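Local coordinates for protein Pcdhgc3 (Mus musculus, PDB 4ZI8) that probably mediates calcium-dependent cell adhesion in the establishment of specific neuronal connections, this chain being its first three extracellular cadherin repeats, at residues L284-L289 with T295-L300; Y25-E30 with F35-V40; E147-P152 with N157-Y162. All coordinates share one frame; numbering follows the deposited sequence.

The three contacts lie in series along an elongated row of cadherin repeats, each in a different repeat, and all are partly buried. Contact 1, in the third, is a β-hairpin held by backbone hydrogen bonds, with F285, I296 and L300 inside and K297 and R299 at the surface. Contact 2, in the first, joins strands of two facing sheets by side-chain packing, with I27 and V40 inside, and its first segment ends in E29 and E30, which bind calcium. Contact 3, in the second, ties a loop to an edge strand through a tyrosine hydroxyl, a water and a calcium ion, with A149, D151 and Y162 inside. Contacts 2 and 3 both supply ligands to the calcium cluster between their repeats.

Contact 1 (L284-L289 with T295-L300); sequences LFALDL and TIKGRL
L284 O is gripped by two backbone amides of residues 295-300: K297 N at 2.8 Å and G298 N at 2.9 Å. Both donors stand above the carbonyl plane on the same face, and the bond from G298 is nearly straight, with an N-H...O angle of 170°. A286 and T295 form an antiparallel hydrogen-bonded pair, A286 N giving to T295 O at 3.0 Å and T295 N to A286 O at 2.9 Å. Between these two grips F285 and I296 make a non-hydrogen-bonded pair. On the A286 side of the sheet the methyl CB lies 3.5 Å from T295 OG1, and a water bound to that hydroxyl reaches A286 O weakly. K297 brings its CB close to L284 O and its CD beside F285 O; its extended chain then carries NZ back to R282 O.

With CG of L284 anti to the backbone N (chi1 -179°), its two methyls swing back to L300, whose side chain they meet at about a right angle; CD1 lies 3.9 Å from L300 CD2. CG of L284 also rests over the rim of one face of its neighbour's ring, F285, while F285 CE1 meets I296 CD1 at 3.6 Å. Replacing L284 with an alanine would probably leave L300 CD2 without its leucine partner and take away the contact at the rim of the F285 ring. Strand 307-316 continues this packing, with H308 against L284 and L300, and I310 against F285. The hairpin of this cadherin repeat is thus closed by four backbone bonds, while I296 bonds to G250 and T251 on its other side, consistent with backbone bonds fixing the register and apolar side chains joining the hairpin to the facing sheet.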
loop_
_atom_site.group_PDB
_atom_site.type_symbol
_atom_site.label_atom_id
_atom_site.label_comp_id
_atom_site.label_asym_id
_atom_site.label_seq_id
_atom_site.Cartn_x
_atom_site.Cartn_y
_atom_site.Cartn_z
ATOM N N LEU B 284 35.457 27.654 -11.909
ATOM C CA LEU B 284 36.383 28.181 -10.924
ATOM C C LEU B 284 36.495 27.265 -9.705
ATOM O O LEU B 284 37.563 27.161 -9.095
ATOM C CB LEU B 284 35.951 29.588 -10.506
ATOM C CG LEU B 284 36.847 30.274 -9.479
ATOM C CD1 LEU B 284 38.311 30.287 -9.951
ATOM C CD2 LEU B 284 36.363 31.699 -9.226
ATOM N N PHE B 285 35.397 26.594 -9.366
ATOM C CA PHE B 285 35.370 25.706 -8.213
ATOM C C PHE B 285 34.970 24.289 -8.612
ATOM O O PHE B 285 34.416 24.065 -9.689
ATOM C CB PHE B 285 34.412 26.244 -7.145
ATOM C CG PHE B 285 34.805 27.590 -6.619
ATOM C CD1 PHE B 285 35.781 27.702 -5.639
ATOM C CD2 PHE B 285 34.220 28.743 -7.121
ATOM C CE1 PHE B 285 36.160 28.947 -5.157
ATOM C CE2 PHE B 285 34.591 29.998 -6.653
ATOM C CZ PHE B 285 35.567 30.104 -5.671
ATOM N N ALA B 286 35.274 23.334 -7.735
ATOM C CA ALA B 286 34.822 21.966 -7.897
ATOM C C ALA B 286 34.181 21.523 -6.577
ATOM O O ALA B 286 34.541 22.013 -5.503
ATOM C CB ALA B 286 35.955 21.061 -8.284
ATOM N N LEU B 287 33.234 20.602 -6.656
ATOM C CA LEU B 287 32.514 20.190 -5.480
ATOM C C LEU B 287 32.331 18.668 -5.506
ATOM O O LEU B 287 31.781 18.119 -6.462
ATOM C CB LEU B 287 31.162 20.903 -5.415
ATOM C CG LEU B 287 30.214 20.432 -4.307
ATOM C CD1 LEU B 287 30.654 20.917 -2.935
ATOM C CD2 LEU B 287 28.786 20.899 -4.615
ATOM N N ASP B 288 32.815 17.974 -4.489
ATOM C CA ASP B 288 32.569 16.536 -4.445
ATOM C C ASP B 288 31.130 16.249 -4.061
ATOM O O ASP B 288 30.679 16.644 -2.981
ATOM C CB ASP B 288 33.502 15.845 -3.468
ATOM C CG ASP B 288 33.473 14.349 -3.620
ATOM O OD1 ASP B 288 32.491 13.717 -3.176
ATOM O OD2 ASP B 288 34.432 13.799 -4.202
ATOM N N LEU B 289 30.420 15.526 -4.923
ATOM C CA LEU B 289 28.990 15.319 -4.733
ATOM C C LEU B 289 28.679 14.437 -3.518
ATOM O O LEU B 289 27.572 14.476 -3.009
ATOM C CB LEU B 289 28.366 14.720 -6.001
ATOM C CG LEU B 289 28.889 13.338 -6.427
ATOM C CD1 LEU B 289 27.834 12.339 -6.114
ATOM C CD2 LEU B 289 29.215 13.249 -7.878
ATOM N N THR B 295 36.599 22.704 -3.635
ATOM C CA THR B 295 38.013 22.948 -3.918
ATOM C C THR B 295 38.177 24.034 -4.995
ATOM O O THR B 295 37.244 24.330 -5.751
ATOM C CB THR B 295 38.751 21.676 -4.409
ATOM O OG1 THR B 295 37.988 21.039 -5.435
ATOM C CG2 THR B 295 38.978 20.672 -3.292
ATOM N N ILE B 296 39.375 24.601 -5.083
ATOM C CA ILE B 296 39.714 25.481 -6.193
ATOM C C ILE B 296 39.895 24.652 -7.428
ATOM O O ILE B 296 40.547 23.603 -7.400
ATOM C CB ILE B 296 40.983 26.276 -5.910
ATOM C CG1 ILE B 296 40.738 27.176 -4.705
ATOM C CG2 ILE B 296 41.415 27.097 -7.151
ATOM C CD1 ILE B 296 39.666 28.243 -4.970
ATOM N N LYS B 297 39.310 25.109 -8.518
ATOM C CA LYS B 297 39.473 24.437 -9.794
ATOM C C LYS B 297 40.191 25.334 -10.798
ATOM O O LYS B 297 41.112 24.896 -11.483
ATOM C CB LYS B 297 38.104 24.015 -10.335
ATOM C CG LYS B 297 38.144 23.341 -11.690
ATOM C CD LYS B 297 36.746 22.905 -12.123
ATOM C CE LYS B 297 36.665 22.711 -13.633
ATOM N NZ LYS B 297 35.270 22.418 -14.096
ATOM N N GLY B 298 39.762 26.592 -10.896
ATOM C CA GLY B 298 40.352 27.525 -11.845
ATOM C C GLY B 298 41.420 28.372 -11.181
ATOM O O GLY B 298 42.109 27.911 -10.274
ATOM N N ARG B 299 41.594 29.609 -11.637
ATOM C CA ARG B 299 42.578 30.491 -11.017
ATOM C C ARG B 299 41.904 31.706 -10.407
ATOM O O ARG B 299 41.251 32.470 -11.099
ATOM C CB ARG B 299 43.632 30.945 -12.027
ATOM C CG ARG B 299 44.701 31.826 -11.394
ATOM C CD ARG B 299 45.675 32.370 -12.427
ATOM N NE ARG B 299 45.085 33.386 -13.302
ATOM C CZ ARG B 299 44.975 34.681 -12.997
ATOM N NH1 ARG B 299 45.400 35.132 -11.823
ATOM N NH2 ARG B 299 44.431 35.530 -13.864
ATOM N N LEU B 300 42.058 31.881 -9.104
ATOM C CA LEU B 300 41.564 33.085 -8.452
ATOM C C LEU B 300 42.387 34.281 -8.897
ATOM O O LEU B 300 43.522 34.135 -9.333
ATOM C CB LEU B 300 41.624 32.949 -6.937
ATOM C CG LEU B 300 40.821 31.799 -6.311
ATOM C CD1 LEU B 300 41.050 31.786 -4.829
ATOM C CD2 LEU B 300 39.351 31.957 -6.597
HETATM O O HOH W 1 36.125 19.224 -4.387
#

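Contact 2 (Y25-E30 with F35-V40); sequences YEILEE and FPVGNV. With CA (calcium ion), chain P; CA (calcium ion), chain O.
Y25 lays its ring over the backbone of V37 and G38. G38 CA sits over the face in a CH-pi contact, 4.1 Å from the ring centroid and 27° off the normal, and the fit is close enough that a side chain on G38 would run into Y25 CE1. V37 O is also near the ring, 3.6 Å from Y25 CD1. At the ring's edge V40 CG1 comes within 3.7 Å of Y25 OH, a hydroxyl that is hydrogen-bonded to D43.

V37 CG1 is shared by both inward residues of strand 25-28. It touches Y25 CB at 3.7 Å and I27 CG2 at 4.0 Å, a reach that follows from its position anti to the backbone N of V37 (chi1 179°). I27 crosses V37 at about a right angle and slides past F35 in the opposite direction, its CG2 meeting the edge of the F35 ring at CE1, 4.1 Å away. Past the strand, E29 spans two calcium ions, one carboxylate oxygen to each, and E30 OE2 joins E29 OE1 on one of them; D83, E85 and D120 complete the protein ligands of that ion.

The strands run antiparallel at 168°, their axes 7.4 Å apart, but belong to the two facing sheets of the cadherin sandwich: 25-28 pairs with strand 107-116, whereas 36-39 pairs with strand 75-78, where V37 and G38 form a classic β bulge opposite M76. F67 and V78 pack on both I27 and V37, and helix 40-44 follows directly after N39, its N-cap.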
loop_
_atom_site.group_PDB
_atom_site.type_symbol
_atom_site.label_atom_id
_atom_site.label_comp_id
_atom_site.label_asym_id
_atom_site.label_seq_id
_atom_site.Cartn_x
_atom_site.Cartn_y
_atom_site.Cartn_z
ATOM N N TYR B 25 -32.640 -40.067 22.942
ATOM C CA TYR B 25 -31.917 -39.564 24.103
ATOM C C TYR B 25 -31.039 -38.392 23.672
ATOM O O TYR B 25 -30.736 -38.258 22.502
ATOM C CB TYR B 25 -31.052 -40.652 24.723
ATOM C CG TYR B 25 -31.820 -41.911 25.077
ATOM C CD1 TYR B 25 -32.672 -41.943 26.159
ATOM C CD2 TYR B 25 -31.682 -43.055 24.322
ATOM C CE1 TYR B 25 -33.376 -43.111 26.491
ATOM C CE2 TYR B 25 -32.372 -44.227 24.644
ATOM C CZ TYR B 25 -33.213 -44.245 25.722
ATOM O OH TYR B 25 -33.894 -45.409 26.017
ATOM N N GLU B 26 -30.638 -37.571 24.633
ATOM C CA GLU B 26 -29.823 -36.380 24.365
ATOM C C GLU B 26 -28.752 -36.365 25.409
ATOM O O GLU B 26 -29.052 -36.415 26.599
ATOM C CB GLU B 26 -30.659 -35.100 24.434
ATOM C CG GLU B 26 -31.927 -35.173 23.587
ATOM C CD GLU B 26 -32.570 -33.825 23.325
ATOM O OE1 GLU B 26 -32.365 -32.885 24.131
ATOM O OE2 GLU B 26 -33.285 -33.718 22.301
ATOM N N ILE B 27 -27.496 -36.346 24.977
ATOM C CA ILE B 27 -26.386 -36.345 25.917
ATOM C C ILE B 27 -25.338 -35.340 25.461
ATOM O O ILE B 27 -25.304 -34.978 24.290
ATOM C CB ILE B 27 -25.726 -37.745 26.045
ATOM C CG1 ILE B 27 -25.113 -38.182 24.724
ATOM C CG2 ILE B 27 -26.769 -38.812 26.463
ATOM C CD1 ILE B 27 -24.217 -39.463 24.881
ATOM N N LEU B 28 -24.486 -34.915 26.384
ATOM C CA LEU B 28 -23.322 -34.121 26.026
ATOM C C LEU B 28 -22.312 -34.936 25.247
ATOM O O LEU B 28 -22.099 -36.130 25.549
ATOM C CB LEU B 28 -22.653 -33.572 27.287
ATOM C CG LEU B 28 -23.424 -32.598 28.172
ATOM C CD1 LEU B 28 -22.560 -32.180 29.373
ATOM C CD2 LEU B 28 -23.888 -31.391 27.360
ATOM N N GLU B 29 -21.639 -34.311 24.275
ATOM C CA GLU B 29 -20.525 -35.002 23.639
ATOM C C GLU B 29 -19.424 -35.309 24.647
ATOM O O GLU B 29 -19.352 -34.723 25.727
ATOM C CB GLU B 29 -19.937 -34.165 22.476
ATOM C CG GLU B 29 -19.512 -32.733 22.916
ATOM C CD GLU B 29 -18.550 -32.057 21.942
ATOM O OE1 GLU B 29 -17.767 -32.744 21.246
ATOM O OE2 GLU B 29 -18.598 -30.825 21.860
ATOM N N GLU B 30 -18.543 -36.217 24.261
ATOM C CA GLU B 30 -17.286 -36.463 24.926
ATOM C C GLU B 30 -17.505 -37.109 26.296
ATOM O O GLU B 30 -16.671 -37.000 27.168
ATOM C CB GLU B 30 -16.465 -35.151 25.036
ATOM C CG GLU B 30 -16.257 -34.460 23.703
ATOM C CD GLU B 30 -15.180 -35.084 22.821
ATOM O OE1 GLU B 30 -14.623 -36.172 23.143
ATOM O OE2 GLU B 30 -14.862 -34.455 21.777
ATOM N N PHE B 35 -20.740 -44.338 30.101
ATOM C CA PHE B 35 -21.738 -43.339 30.458
ATOM C C PHE B 35 -23.129 -43.805 30.069
ATOM O O PHE B 35 -23.380 -44.099 28.893
ATOM C CB PHE B 35 -21.423 -42.008 29.777
ATOM C CG PHE B 35 -22.378 -40.902 30.117
ATOM C CD1 PHE B 35 -23.524 -40.699 29.361
ATOM C CD2 PHE B 35 -22.105 -40.030 31.169
ATOM C CE1 PHE B 35 -24.389 -39.647 29.653
ATOM C CE2 PHE B 35 -22.960 -38.985 31.468
ATOM C CZ PHE B 35 -24.106 -38.794 30.717
ATOM N N PRO B 36 -24.051 -43.842 31.049
ATOM C CA PRO B 36 -25.410 -44.352 30.837
ATOM C C PRO B 36 -26.286 -43.357 30.078
ATOM O O PRO B 36 -26.438 -42.189 30.455
ATOM C CB PRO B 36 -25.924 -44.606 32.269
ATOM C CG PRO B 36 -25.138 -43.717 33.134
ATOM C CD PRO B 36 -23.810 -43.449 32.451
ATOM N N VAL B 37 -26.856 -43.836 28.980
ATOM C CA VAL B 37 -27.627 -43.008 28.073
ATOM C C VAL B 37 -29.136 -43.183 28.339
ATOM O O VAL B 37 -29.902 -42.225 28.368
ATOM C CB VAL B 37 -27.246 -43.359 26.618
ATOM C CG1 VAL B 37 -28.022 -42.551 25.646
ATOM C CG2 VAL B 37 -25.764 -43.144 26.412
ATOM N N GLY B 38 -29.572 -44.412 28.543
ATOM C CA GLY B 38 -30.973 -44.646 28.838
ATOM C C GLY B 38 -31.169 -46.136 28.946
ATOM O O GLY B 38 -30.224 -46.882 28.724
ATOM N N ASN B 39 -32.369 -46.571 29.319
ATOM C CA ASN B 39 -32.671 -47.988 29.311
ATOM C C ASN B 39 -33.697 -48.235 28.233
ATOM O O ASN B 39 -34.834 -47.786 28.342
ATOM C CB ASN B 39 -33.190 -48.458 30.673
ATOM C CG ASN B 39 -33.252 -49.946 30.762
ATOM O OD1 ASN B 39 -34.028 -50.575 30.054
ATOM N ND2 ASN B 39 -32.418 -50.528 31.602
ATOM N N VAL B 40 -33.308 -48.946 27.184
ATOM C CA VAL B 40 -34.191 -49.124 26.046
ATOM C C VAL B 40 -35.225 -50.193 26.325
ATOM O O VAL B 40 -36.210 -50.281 25.626
ATOM C CB VAL B 40 -33.412 -49.476 24.767
ATOM C CG1 VAL B 40 -32.314 -48.429 24.541
ATOM C CG2 VAL B 40 -32.835 -50.913 24.828
HETATM CA CA CA P . -15.451 -32.427 20.749
HETATM CA CA CA O . -17.544 -29.001 21.028
HETATM O O HOH W 2 -13.162 -31.830 20.282
#

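Contact 3 (E147-P152 with N157-Y162); sequences ESAHDP and NSLQTY. With CA (calcium ion), chain N.
Residues 148-151 run without regular secondary structure roughly antiparallel to 157-162, at 159° end to end, and approach most closely at D151 and S158, 5.0 Å between CA atoms. A water bridges the backbones, accepting from D151 N at 3.0 Å and from L159 N at 3.2 Å. Toward residue 148, the hydroxyl of Y162 takes the backbone N-H of A149: A149 N lies in the plane of the ring at its edge, 2.9 Å from Y162 OH, and the bond is nearly straight at 166°. The same hydroxyl is also hydrogen-bonded to K182 O.

This is the calcium site at the junction of two cadherin repeats, where the loop before edge strand 159-164 faces the linker residues N119 and N121. D151 holds the calcium ion with both carboxylate oxygens, OD1 at 2.5 Å and OD2 at 2.4 Å, and N157 offers its backbone O at 2.3 Å; N119, N121, D153 and D208 complete the site. CG of D151 stands anti to the backbone N (chi1 -169°), which turns the carboxylate to the calcium ion, beside N157 O, while CB lies near L159 N. L159 CD2 lies 3.3 Å from A149 O, and A206 packs against A149, L159 and Y162.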
loop_
_atom_site.group_PDB
_atom_site.type_symbol
_atom_site.label_atom_id
_atom_site.label_comp_id
_atom_site.label_asym_id
_atom_site.label_seq_id
_atom_site.Cartn_x
_atom_site.Cartn_y
_atom_site.Cartn_z
ATOM N N GLU B 147 -5.506 -12.380 9.568
ATOM C CA GLU B 147 -5.866 -13.797 9.454
ATOM C C GLU B 147 -7.095 -14.087 10.306
ATOM O O GLU B 147 -7.207 -13.560 11.412
ATOM C CB GLU B 147 -4.717 -14.702 9.905
ATOM C CG GLU B 147 -3.391 -14.414 9.263
ATOM C CD GLU B 147 -3.105 -15.314 8.085
ATOM O OE1 GLU B 147 -3.999 -16.116 7.707
ATOM O OE2 GLU B 147 -1.979 -15.219 7.548
ATOM N N SER B 148 -8.003 -14.913 9.792
ATOM C CA SER B 148 -9.192 -15.325 10.538
ATOM C C SER B 148 -8.892 -16.485 11.474
ATOM O O SER B 148 -8.102 -17.361 11.141
ATOM C CB SER B 148 -10.305 -15.772 9.597
ATOM O OG SER B 148 -10.724 -14.733 8.743
ATOM N N ALA B 149 -9.548 -16.511 12.619
ATOM C CA ALA B 149 -9.518 -17.691 13.462
ATOM C C ALA B 149 -10.747 -18.525 13.172
ATOM O O ALA B 149 -11.759 -17.998 12.701
ATOM C CB ALA B 149 -9.488 -17.311 14.910
ATOM N N HIS B 150 -10.657 -19.814 13.467
ATOM C CA HIS B 150 -11.803 -20.708 13.380
ATOM C C HIS B 150 -11.989 -21.411 14.727
ATOM O O HIS B 150 -11.017 -21.733 15.386
ATOM C CB HIS B 150 -11.606 -21.729 12.264
ATOM C CG HIS B 150 -12.730 -22.710 12.147
ATOM N ND1 HIS B 150 -14.035 -22.323 11.925
ATOM C CD2 HIS B 150 -12.746 -24.064 12.242
ATOM C CE1 HIS B 150 -14.808 -23.397 11.885
ATOM N NE2 HIS B 150 -14.049 -24.464 12.065
ATOM N N ASP B 151 -13.230 -21.634 15.127
ATOM C CA ASP B 151 -13.549 -22.402 16.336
ATOM C C ASP B 151 -14.555 -23.460 15.905
ATOM O O ASP B 151 -15.621 -23.115 15.398
ATOM C CB ASP B 151 -14.129 -21.491 17.419
ATOM C CG ASP B 151 -14.241 -22.155 18.789
ATOM O OD1 ASP B 151 -14.748 -23.298 18.908
ATOM O OD2 ASP B 151 -13.818 -21.499 19.769
ATOM N N PRO B 152 -14.213 -24.747 16.061
ATOM C CA PRO B 152 -15.073 -25.801 15.509
ATOM C C PRO B 152 -16.302 -26.149 16.359
ATOM O O PRO B 152 -17.093 -26.961 15.898
ATOM C CB PRO B 152 -14.132 -27.010 15.419
ATOM C CG PRO B 152 -13.152 -26.791 16.542
ATOM C CD PRO B 152 -12.958 -25.280 16.624
ATOM N N ASN B 157 -20.404 -21.385 21.631
ATOM C CA ASN B 157 -19.075 -21.955 21.812
ATOM C C ASN B 157 -18.130 -21.713 20.630
ATOM O O ASN B 157 -16.920 -21.982 20.726
ATOM C CB ASN B 157 -19.171 -23.450 22.087
ATOM C CG ASN B 157 -19.984 -23.754 23.340
ATOM O OD1 ASN B 157 -19.961 -22.987 24.301
ATOM N ND2 ASN B 157 -20.748 -24.849 23.311
ATOM N N SER B 158 -18.671 -21.192 19.538
ATOM C CA SER B 158 -17.838 -20.868 18.392
ATOM C C SER B 158 -17.313 -19.435 18.501
ATOM O O SER B 158 -17.562 -18.741 19.493
ATOM C CB SER B 158 -18.609 -21.032 17.092
ATOM O OG SER B 158 -19.684 -20.102 17.069
ATOM N N LEU B 159 -16.593 -19.015 17.474
ATOM C CA LEU B 159 -15.928 -17.698 17.473
ATOM C C LEU B 159 -16.943 -16.580 17.650
ATOM O O LEU B 159 -17.939 -16.529 16.919
ATOM C CB LEU B 159 -15.145 -17.510 16.168
ATOM C CG LEU B 159 -14.326 -16.200 16.060
ATOM C CD1 LEU B 159 -13.275 -16.124 17.136
ATOM C CD2 LEU B 159 -13.651 -16.115 14.722
ATOM N N GLN B 160 -16.718 -15.709 18.634
ATOM C CA GLN B 160 -17.608 -14.578 18.863
ATOM C C GLN B 160 -16.963 -13.210 18.574
ATOM O O GLN B 160 -17.628 -12.292 18.072
ATOM C CB GLN B 160 -18.115 -14.585 20.304
ATOM C CG GLN B 160 -18.996 -15.818 20.614
ATOM C CD GLN B 160 -20.120 -16.040 19.617
ATOM O OE1 GLN B 160 -20.838 -15.106 19.246
ATOM N NE2 GLN B 160 -20.280 -17.292 19.170
ATOM N N THR B 161 -15.696 -13.044 18.927
ATOM C CA THR B 161 -15.119 -11.727 18.735
ATOM C C THR B 161 -13.608 -11.770 18.724
ATOM O O THR B 161 -13.017 -12.844 18.883
ATOM C CB THR B 161 -15.616 -10.743 19.807
ATOM O OG1 THR B 161 -15.368 -9.405 19.346
ATOM C CG2 THR B 161 -14.928 -10.968 21.145
ATOM N N TYR B 162 -13.004 -10.604 18.472
ATOM C CA TYR B 162 -11.556 -10.443 18.459
ATOM C C TYR B 162 -11.202 -9.244 19.301
ATOM O O TYR B 162 -11.999 -8.303 19.398
ATOM C CB TYR B 162 -11.019 -10.211 17.047
ATOM C CG TYR B 162 -11.115 -11.349 16.041
ATOM C CD1 TYR B 162 -12.217 -11.458 15.203
ATOM C CD2 TYR B 162 -10.064 -12.254 15.877
ATOM C CE1 TYR B 162 -12.307 -12.469 14.251
ATOM C CE2 TYR B 162 -10.131 -13.259 14.910
ATOM C CZ TYR B 162 -11.263 -13.360 14.104
ATOM O OH TYR B 162 -11.365 -14.339 13.147
HETATM CA CA CA N . -14.943 -22.968 21.339
HETATM O O HOH W 3 -15.963 -20.392 14.664
#